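Local coordinates for iron-regulated outer membrane protein (Neisseria meningitidis, PDB 4B7O) that imports iron across the bacterial outer membrane as a TonB-dependent transporter, probably in the form of iron-siderophore complexes, at residues A[357-362]-A[514-519]; A[135-140]-A[304-309]; A[279-284]-A[345-350]. One frame throughout, in Å; residues are numbered along the deposited sequence.

Interaction 1. Residues A[357-362]-A[514-519]; sequences TRITTR and YDALQT
Ile359, on a barrel strand, reaches Ala516 in a buried loop with the end of its longer branch: CD1 lies 3.7 Å from Ala516 CB, and CG1 is almost as near to the same methyl. With CG1 anti to the carbonyl carbon and the chain extended beyond it (chi2 175°), the terminal methyl comes up to the loop although the CA-CB bond runs alongside it.

Thr357, two residues earlier, makes contacts of mixed polarity. Its CG2 rests 3.7 Å from the carbonyl oxygen Ala516 O, while the other branch, Thr357 OG1, approaches a methyl, Leu517 CD1, at 3.4 Å. These last two side chains cross at about a right angle.

Each segment forms its hydrogen bonds within itself or to other parts of the chain. In the short 3-10 turn the amides Gln518 N and Thr519 N bond back to Asp515 O and Ala516 O, and the strand keeps its backbone bonds to strands 323-339 and 376-391. Asp515 looks the other way, where OD2 makes a weak hydrogen bond to Tyr132 N of the plug.

Since no hydrogen bond crosses between the segments, the loop meets the inner wall here through buried van der Waals contact alone, with two of its amides bonded back within its own turn.

Interaction 2. Residues A[135-140]-A[304-309]; sequences GRFIVD and RETTQS
Phe137 turns its ring toward the barrel wall, where Gln308 lies over one face and Thr306, two residues earlier on the strand, meets its rim. The ring owes this position to its first torsion, which sets CG anti to the backbone N (chi1 -163°) and sends the ring out of the irregular plug loop. Gln308 CB sits 3.9 Å from the centroid of the Phe137 ring and 16° off its normal, a CH-pi contact displaced toward the CD1-CE1 side.

Beyond CB the glutamine runs extended, which carries its amide past the ring to the base of the phenylalanine. There Gln308 OE1 comes to 3.7 Å from Phe137 CB, and Gln308 NE2 to 3.8 Å from Phe137 CD1. The amide is tilted by 49° against the ring and so does not stack on it.

On the CD2-CE2 side, the methyl Thr306 CG2 lies 4.2 Å from Phe137 CD2, and the carbonyl oxygen, Thr306 O, approaches Phe137 CE2 obliquely at 3.8 Å. The ring of His275, on the adjacent strand 264-276, also meets Phe137.

An aromatic side chain of a globular plug packed on inward-facing residues of neighbouring strands belongs to the plug-in-barrel architecture of TonB-dependent transporters.

Interaction 3. Residues A[279-284]-A[345-350]; sequences RTVREE and NGYAGN
Val281 packs against Asn345 with both methyls and against Tyr347 with one, and it gives up more surface to the contact than any other residue here. CG1 does most of the touching: anti to the backbone N (chi1 172°), it projects between the two partners, 3.5 Å from Asn345 OD1 and 3.6 Å from Tyr347 CD2. The tyrosine receives this methyl at its ring edge, in the plane of the ring. CG2 stays nearer the amide, with Asn345 ND2 at 4.0 Å.

A hydrogen bond to OD1 helps to hold the Asn345 amide in place. This oxygen accepts from Ala348 N at 2.9 Å, the donor lying above the carbonyl plane, which makes an Asx motif at the head of the type I turn from Gly346 to Gly349. A backbone bond from Asn350 N to Asn345 O, 2.7 Å, closes the same loop. The two long loops follow strands 264-276 and 323-339 at one end of the barrel, probably the extracellular end, as in other TonB-dependent transporters, and the contact links them.

Tyr347 extends past the valine to Arg282. Ring and guanidinium planes stand 85° apart, with Tyr347 CE2 over one face of the guanidinium. Arg282 NE lies near the plane of the ring, beyond its edge, and is 4.2 Å from Tyr347 OH. Farther back along its loop, Arg279 NH2 forms a salt bridge with Glu283 OE1, 2.9 Å long, reaching the carboxylate from above its plane.

From the N terminus, the plug supplies 135-140 first, and interaction 2 closes when strand 303-320 arrives with 304-309. Before that closure the chain has passed through 279-284, whose partner 345-350 comes later, so interactions 2 and 3 cross. Arg304 bridges them through a salt bridge to Glu283 and a probable hydrogen bond to Thr280 O. Interaction 1 opens only after both are complete: 357-362 waits some 150 residues for 514-519, which brings Leu517 CD1 against Ala348 CB of interaction 3. Plug is thus tied to wall by interaction 2, loop to loop by interaction 3, and a later loop to the inner wall by interaction 1.

Interaction 1. Residues A[357-362]-A[514-519]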
# COMPACT_ATOMS: atom_id res chain seq x y z
N THR A 357 21.20 1.34 4.46
CA THR A 357 20.69 1.44 3.11
C THR A 357 19.58 2.47 3.08
O THR A 357 18.68 2.48 3.97
CB THR A 357 20.21 0.08 2.57
OG1 THR A 357 21.00 -0.98 3.13
CG2 THR A 357 20.32 0.04 1.02
N ARG A 358 19.64 3.34 2.07
CA ARG A 358 18.74 4.46 2.01
C ARG A 358 18.07 4.58 0.65
O ARG A 358 18.70 4.30 -0.37
CB ARG A 358 19.51 5.76 2.32
CG ARG A 358 18.84 6.57 3.42
CD ARG A 358 19.80 7.50 4.15
NE ARG A 358 20.20 8.61 3.29
CZ ARG A 358 21.47 8.86 2.97
NH1 ARG A 358 22.42 8.07 3.46
NH2 ARG A 358 21.79 9.88 2.18
N ILE A 359 16.82 5.03 0.64
CA ILE A 359 16.14 5.38 -0.60
C ILE A 359 15.50 6.73 -0.41
O ILE A 359 14.84 6.96 0.58
CB ILE A 359 15.03 4.41 -0.94
CG1 ILE A 359 15.50 2.98 -0.91
CG2 ILE A 359 14.52 4.71 -2.35
CD1 ILE A 359 14.35 2.03 -1.13
N THR A 360 15.69 7.63 -1.33
CA THR A 360 15.33 9.00 -1.08
C THR A 360 14.41 9.34 -2.21
O THR A 360 14.73 9.09 -3.35
CB THR A 360 16.59 9.98 -1.07
OG1 THR A 360 17.42 9.76 0.07
CG2 THR A 360 16.17 11.41 -0.98
N THR A 361 13.26 9.91 -1.91
CA THR A 361 12.34 10.23 -2.93
C THR A 361 11.99 11.64 -2.78
O THR A 361 11.62 12.04 -1.67
CB THR A 361 11.07 9.37 -2.79
OG1 THR A 361 11.46 8.01 -3.03
CG2 THR A 361 9.99 9.76 -3.84
N ARG A 362 12.10 12.40 -3.87
CA ARG A 362 11.54 13.78 -3.82
C ARG A 362 10.52 13.97 -4.91
O ARG A 362 10.65 13.42 -6.01
CB ARG A 362 12.59 14.87 -4.02
CG ARG A 362 13.82 14.67 -3.17
CD ARG A 362 15.07 15.02 -3.95
NE ARG A 362 15.97 15.70 -3.05
CZ ARG A 362 16.01 17.02 -2.93
NH1 ARG A 362 15.22 17.78 -3.69
NH2 ARG A 362 16.87 17.58 -2.07
N TYR A 514 16.06 -1.82 -9.29
CA TYR A 514 16.30 -3.14 -8.62
C TYR A 514 16.36 -3.00 -7.08
O TYR A 514 16.46 -1.87 -6.55
CB TYR A 514 17.61 -3.73 -9.18
CG TYR A 514 17.87 -5.20 -8.97
CD1 TYR A 514 17.10 -6.19 -9.62
CD2 TYR A 514 18.96 -5.62 -8.17
CE1 TYR A 514 17.38 -7.56 -9.43
CE2 TYR A 514 19.22 -6.97 -7.98
CZ TYR A 514 18.46 -7.92 -8.60
OH TYR A 514 18.80 -9.25 -8.36
N ASP A 515 16.28 -4.10 -6.36
CA ASP A 515 16.19 -4.02 -4.86
C ASP A 515 17.29 -3.14 -4.30
O ASP A 515 18.47 -3.27 -4.68
CB ASP A 515 16.33 -5.40 -4.24
CG ASP A 515 15.22 -6.33 -4.66
OD1 ASP A 515 14.40 -5.86 -5.50
OD2 ASP A 515 15.18 -7.51 -4.18
N ALA A 516 16.90 -2.23 -3.43
CA ALA A 516 17.84 -1.27 -2.86
C ALA A 516 18.99 -1.99 -2.16
O ALA A 516 20.14 -1.57 -2.28
CB ALA A 516 17.15 -0.32 -1.84
N LEU A 517 18.66 -3.04 -1.42
CA LEU A 517 19.62 -3.75 -0.61
C LEU A 517 20.64 -4.54 -1.44
O LEU A 517 21.60 -5.08 -0.90
CB LEU A 517 18.91 -4.68 0.37
CG LEU A 517 19.91 -5.27 1.37
CD1 LEU A 517 20.75 -4.23 2.13
CD2 LEU A 517 19.15 -6.20 2.30
N GLN A 518 20.49 -4.55 -2.76
CA GLN A 518 21.41 -5.30 -3.58
C GLN A 518 22.08 -4.39 -4.53
O GLN A 518 22.88 -4.82 -5.33
CB GLN A 518 20.71 -6.40 -4.36
CG GLN A 518 20.09 -7.45 -3.49
CD GLN A 518 20.04 -8.79 -4.24
OE1 GLN A 518 21.05 -9.52 -4.34
NE2 GLN A 518 18.88 -9.11 -4.77
N THR A 519 21.81 -3.11 -4.40
CA THR A 519 22.40 -2.12 -5.28
C THR A 519 23.95 -2.09 -5.32
O THR A 519 24.54 -1.73 -6.36
CB THR A 519 21.84 -0.75 -4.93
OG1 THR A 519 20.41 -0.80 -5.06
CG2 THR A 519 22.41 0.28 -5.86

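Interaction 2. Residues A[135-140]-A[304-309]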
# COMPACT_ATOMS: atom_id res chain seq x y z
N GLY A 135 7.79 -7.26 1.97
CA GLY A 135 6.80 -6.41 1.32
C GLY A 135 7.26 -4.96 1.44
O GLY A 135 8.10 -4.63 2.28
N ARG A 136 6.69 -4.08 0.63
CA ARG A 136 7.02 -2.69 0.75
C ARG A 136 6.38 -2.12 2.06
O ARG A 136 5.37 -2.61 2.54
CB ARG A 136 6.55 -1.97 -0.49
CG ARG A 136 7.38 -2.39 -1.73
CD ARG A 136 6.77 -1.75 -2.97
NE ARG A 136 7.67 -1.63 -4.12
CZ ARG A 136 8.01 -2.63 -4.93
NH1 ARG A 136 7.56 -3.88 -4.75
NH2 ARG A 136 8.81 -2.37 -5.96
N PHE A 137 7.01 -1.11 2.64
CA PHE A 137 6.60 -0.57 3.95
C PHE A 137 5.12 -0.14 3.96
O PHE A 137 4.70 0.65 3.09
CB PHE A 137 7.48 0.65 4.32
CG PHE A 137 7.43 1.01 5.78
CD1 PHE A 137 6.38 1.81 6.31
CD2 PHE A 137 8.42 0.54 6.66
CE1 PHE A 137 6.33 2.11 7.68
CE2 PHE A 137 8.36 0.84 8.02
CZ PHE A 137 7.32 1.63 8.53
N ILE A 138 4.35 -0.63 4.93
CA ILE A 138 2.97 -0.22 5.06
C ILE A 138 2.75 0.67 6.27
O ILE A 138 3.06 0.28 7.38
CB ILE A 138 2.02 -1.42 5.21
CG1 ILE A 138 2.13 -2.34 3.99
CG2 ILE A 138 0.62 -0.86 5.31
CD1 ILE A 138 1.45 -3.70 4.11
N VAL A 139 2.16 1.84 6.06
CA VAL A 139 2.05 2.89 7.11
C VAL A 139 1.22 2.48 8.34
O VAL A 139 0.37 1.59 8.28
CB VAL A 139 1.45 4.18 6.54
CG1 VAL A 139 -0.04 3.98 6.29
CG2 VAL A 139 1.69 5.36 7.47
N ASP A 140 1.46 3.13 9.46
CA ASP A 140 0.87 2.70 10.69
C ASP A 140 -0.40 3.55 10.88
O ASP A 140 -0.34 4.77 10.90
CB ASP A 140 1.90 2.89 11.79
CG ASP A 140 1.30 2.88 13.18
OD1 ASP A 140 0.29 2.18 13.38
OD2 ASP A 140 1.81 3.62 14.07
N ARG A 304 17.54 -5.16 13.49
CA ARG A 304 17.29 -4.36 12.30
C ARG A 304 16.43 -3.16 12.62
O ARG A 304 15.60 -3.24 13.51
CB ARG A 304 16.59 -5.22 11.25
CG ARG A 304 16.32 -4.47 9.94
CD ARG A 304 15.85 -5.43 8.87
NE ARG A 304 16.78 -6.54 8.76
CZ ARG A 304 16.45 -7.78 8.37
NH1 ARG A 304 15.21 -8.06 8.03
NH2 ARG A 304 17.37 -8.73 8.37
N GLU A 305 16.60 -2.05 11.91
CA GLU A 305 15.63 -0.97 12.00
C GLU A 305 15.24 -0.50 10.63
O GLU A 305 16.09 -0.06 9.85
CB GLU A 305 16.17 0.22 12.78
CG GLU A 305 16.37 -0.01 14.27
CD GLU A 305 17.02 1.19 14.96
OE1 GLU A 305 17.44 2.10 14.23
OE2 GLU A 305 17.09 1.24 16.22
N THR A 306 13.94 -0.58 10.35
CA THR A 306 13.37 -0.12 9.10
C THR A 306 12.47 1.10 9.33
O THR A 306 11.54 1.09 10.15
CB THR A 306 12.62 -1.26 8.40
OG1 THR A 306 13.46 -2.41 8.39
CG2 THR A 306 12.33 -0.88 6.92
N THR A 307 12.75 2.16 8.59
CA THR A 307 12.14 3.45 8.84
C THR A 307 11.61 4.07 7.56
O THR A 307 12.26 4.01 6.53
CB THR A 307 13.19 4.40 9.44
OG1 THR A 307 13.83 3.74 10.53
CG2 THR A 307 12.53 5.69 9.91
N GLN A 308 10.42 4.64 7.63
CA GLN A 308 9.89 5.47 6.57
C GLN A 308 9.70 6.84 7.17
O GLN A 308 9.08 6.97 8.24
CB GLN A 308 8.55 4.91 6.07
CG GLN A 308 8.02 5.61 4.82
CD GLN A 308 6.82 4.90 4.20
OE1 GLN A 308 6.96 4.12 3.27
NE2 GLN A 308 5.63 5.15 4.75
N SER A 309 10.21 7.86 6.50
CA SER A 309 10.10 9.24 6.96
C SER A 309 9.55 10.09 5.87
O SER A 309 9.84 9.86 4.72
CB SER A 309 11.47 9.82 7.31
OG SER A 309 11.74 9.35 8.60

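Interaction 3. Residues A[279-284]-A[345-350]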
# COMPACT_ATOMS: atom_id res chain seq x y z
N ARG A 279 15.16 -9.69 13.20
CA ARG A 279 14.44 -10.02 12.00
C ARG A 279 15.32 -10.80 11.04
O ARG A 279 16.48 -10.41 10.82
CB ARG A 279 13.95 -8.75 11.29
CG ARG A 279 12.99 -7.91 12.12
CD ARG A 279 11.59 -8.52 12.16
NE ARG A 279 10.81 -8.18 10.97
CZ ARG A 279 9.63 -8.71 10.68
NH1 ARG A 279 9.07 -9.60 11.47
NH2 ARG A 279 9.00 -8.34 9.57
N THR A 280 14.75 -11.87 10.46
CA THR A 280 15.42 -12.75 9.46
C THR A 280 15.92 -12.07 8.18
O THR A 280 15.54 -10.92 7.84
CB THR A 280 14.52 -13.96 9.05
OG1 THR A 280 13.25 -13.50 8.57
CG2 THR A 280 14.29 -14.91 10.23
N VAL A 281 16.78 -12.78 7.44
CA VAL A 281 17.32 -12.20 6.22
C VAL A 281 16.15 -11.94 5.25
O VAL A 281 15.98 -10.83 4.79
CB VAL A 281 18.49 -13.02 5.62
CG1 VAL A 281 18.88 -12.49 4.22
CG2 VAL A 281 19.69 -12.91 6.55
N ARG A 282 15.35 -12.99 5.01
CA ARG A 282 14.11 -12.95 4.25
C ARG A 282 12.87 -12.79 5.13
O ARG A 282 12.32 -13.77 5.64
CB ARG A 282 13.96 -14.25 3.51
CG ARG A 282 15.17 -14.63 2.69
CD ARG A 282 15.05 -16.10 2.39
NE ARG A 282 16.32 -16.65 2.04
CZ ARG A 282 17.34 -16.77 2.89
NH1 ARG A 282 17.21 -16.35 4.15
NH2 ARG A 282 18.51 -17.28 2.49
N GLU A 283 12.40 -11.55 5.29
CA GLU A 283 11.34 -11.33 6.24
C GLU A 283 10.07 -12.14 5.87
O GLU A 283 9.31 -12.48 6.74
CB GLU A 283 11.08 -9.84 6.40
CG GLU A 283 12.21 -9.06 7.08
CD GLU A 283 11.77 -7.68 7.55
OE1 GLU A 283 10.57 -7.33 7.35
OE2 GLU A 283 12.58 -6.93 8.15
N GLU A 284 9.86 -12.49 4.60
CA GLU A 284 8.72 -13.38 4.25
C GLU A 284 8.76 -14.79 4.85
O GLU A 284 7.73 -15.47 4.85
CB GLU A 284 8.51 -13.48 2.72
CG GLU A 284 9.65 -14.13 1.91
CD GLU A 284 9.42 -14.12 0.39
OE1 GLU A 284 8.32 -14.46 -0.06
OE2 GLU A 284 10.34 -13.79 -0.40
N ASN A 345 24.14 -12.03 5.68
CA ASN A 345 23.14 -11.64 4.74
C ASN A 345 23.83 -11.49 3.39
O ASN A 345 24.47 -10.48 3.17
CB ASN A 345 22.56 -10.29 5.24
CG ASN A 345 21.30 -9.86 4.50
OD1 ASN A 345 21.19 -10.04 3.29
ND2 ASN A 345 20.37 -9.23 5.22
N GLY A 346 23.75 -12.48 2.50
CA GLY A 346 24.37 -12.37 1.13
C GLY A 346 23.76 -11.26 0.26
O GLY A 346 24.47 -10.62 -0.53
N TYR A 347 22.44 -11.03 0.43
CA TYR A 347 21.68 -10.03 -0.30
C TYR A 347 22.28 -8.68 0.00
O TYR A 347 22.49 -7.88 -0.92
CB TYR A 347 20.17 -10.05 0.06
CG TYR A 347 19.50 -11.35 -0.35
CD1 TYR A 347 19.26 -11.65 -1.71
CD2 TYR A 347 19.13 -12.30 0.60
CE1 TYR A 347 18.66 -12.84 -2.09
CE2 TYR A 347 18.54 -13.51 0.23
CZ TYR A 347 18.31 -13.77 -1.12
OH TYR A 347 17.72 -14.97 -1.51
N ALA A 348 22.56 -8.43 1.28
CA ALA A 348 23.17 -7.16 1.72
C ALA A 348 24.67 -7.09 1.53
O ALA A 348 25.31 -6.06 1.86
CB ALA A 348 22.83 -6.88 3.19
N GLY A 349 25.24 -8.17 0.99
CA GLY A 349 26.66 -8.20 0.67
C GLY A 349 27.50 -8.84 1.76
O GLY A 349 28.69 -9.02 1.58
N ASN A 350 26.87 -9.24 2.87
CA ASN A 350 27.59 -9.78 4.00
C ASN A 350 28.48 -8.67 4.54
O ASN A 350 29.61 -8.92 4.94
CB ASN A 350 28.48 -10.98 3.59
CG ASN A 350 27.72 -12.06 2.87
OD1 ASN A 350 27.75 -12.12 1.64
ND2 ASN A 350 27.03 -12.93 3.60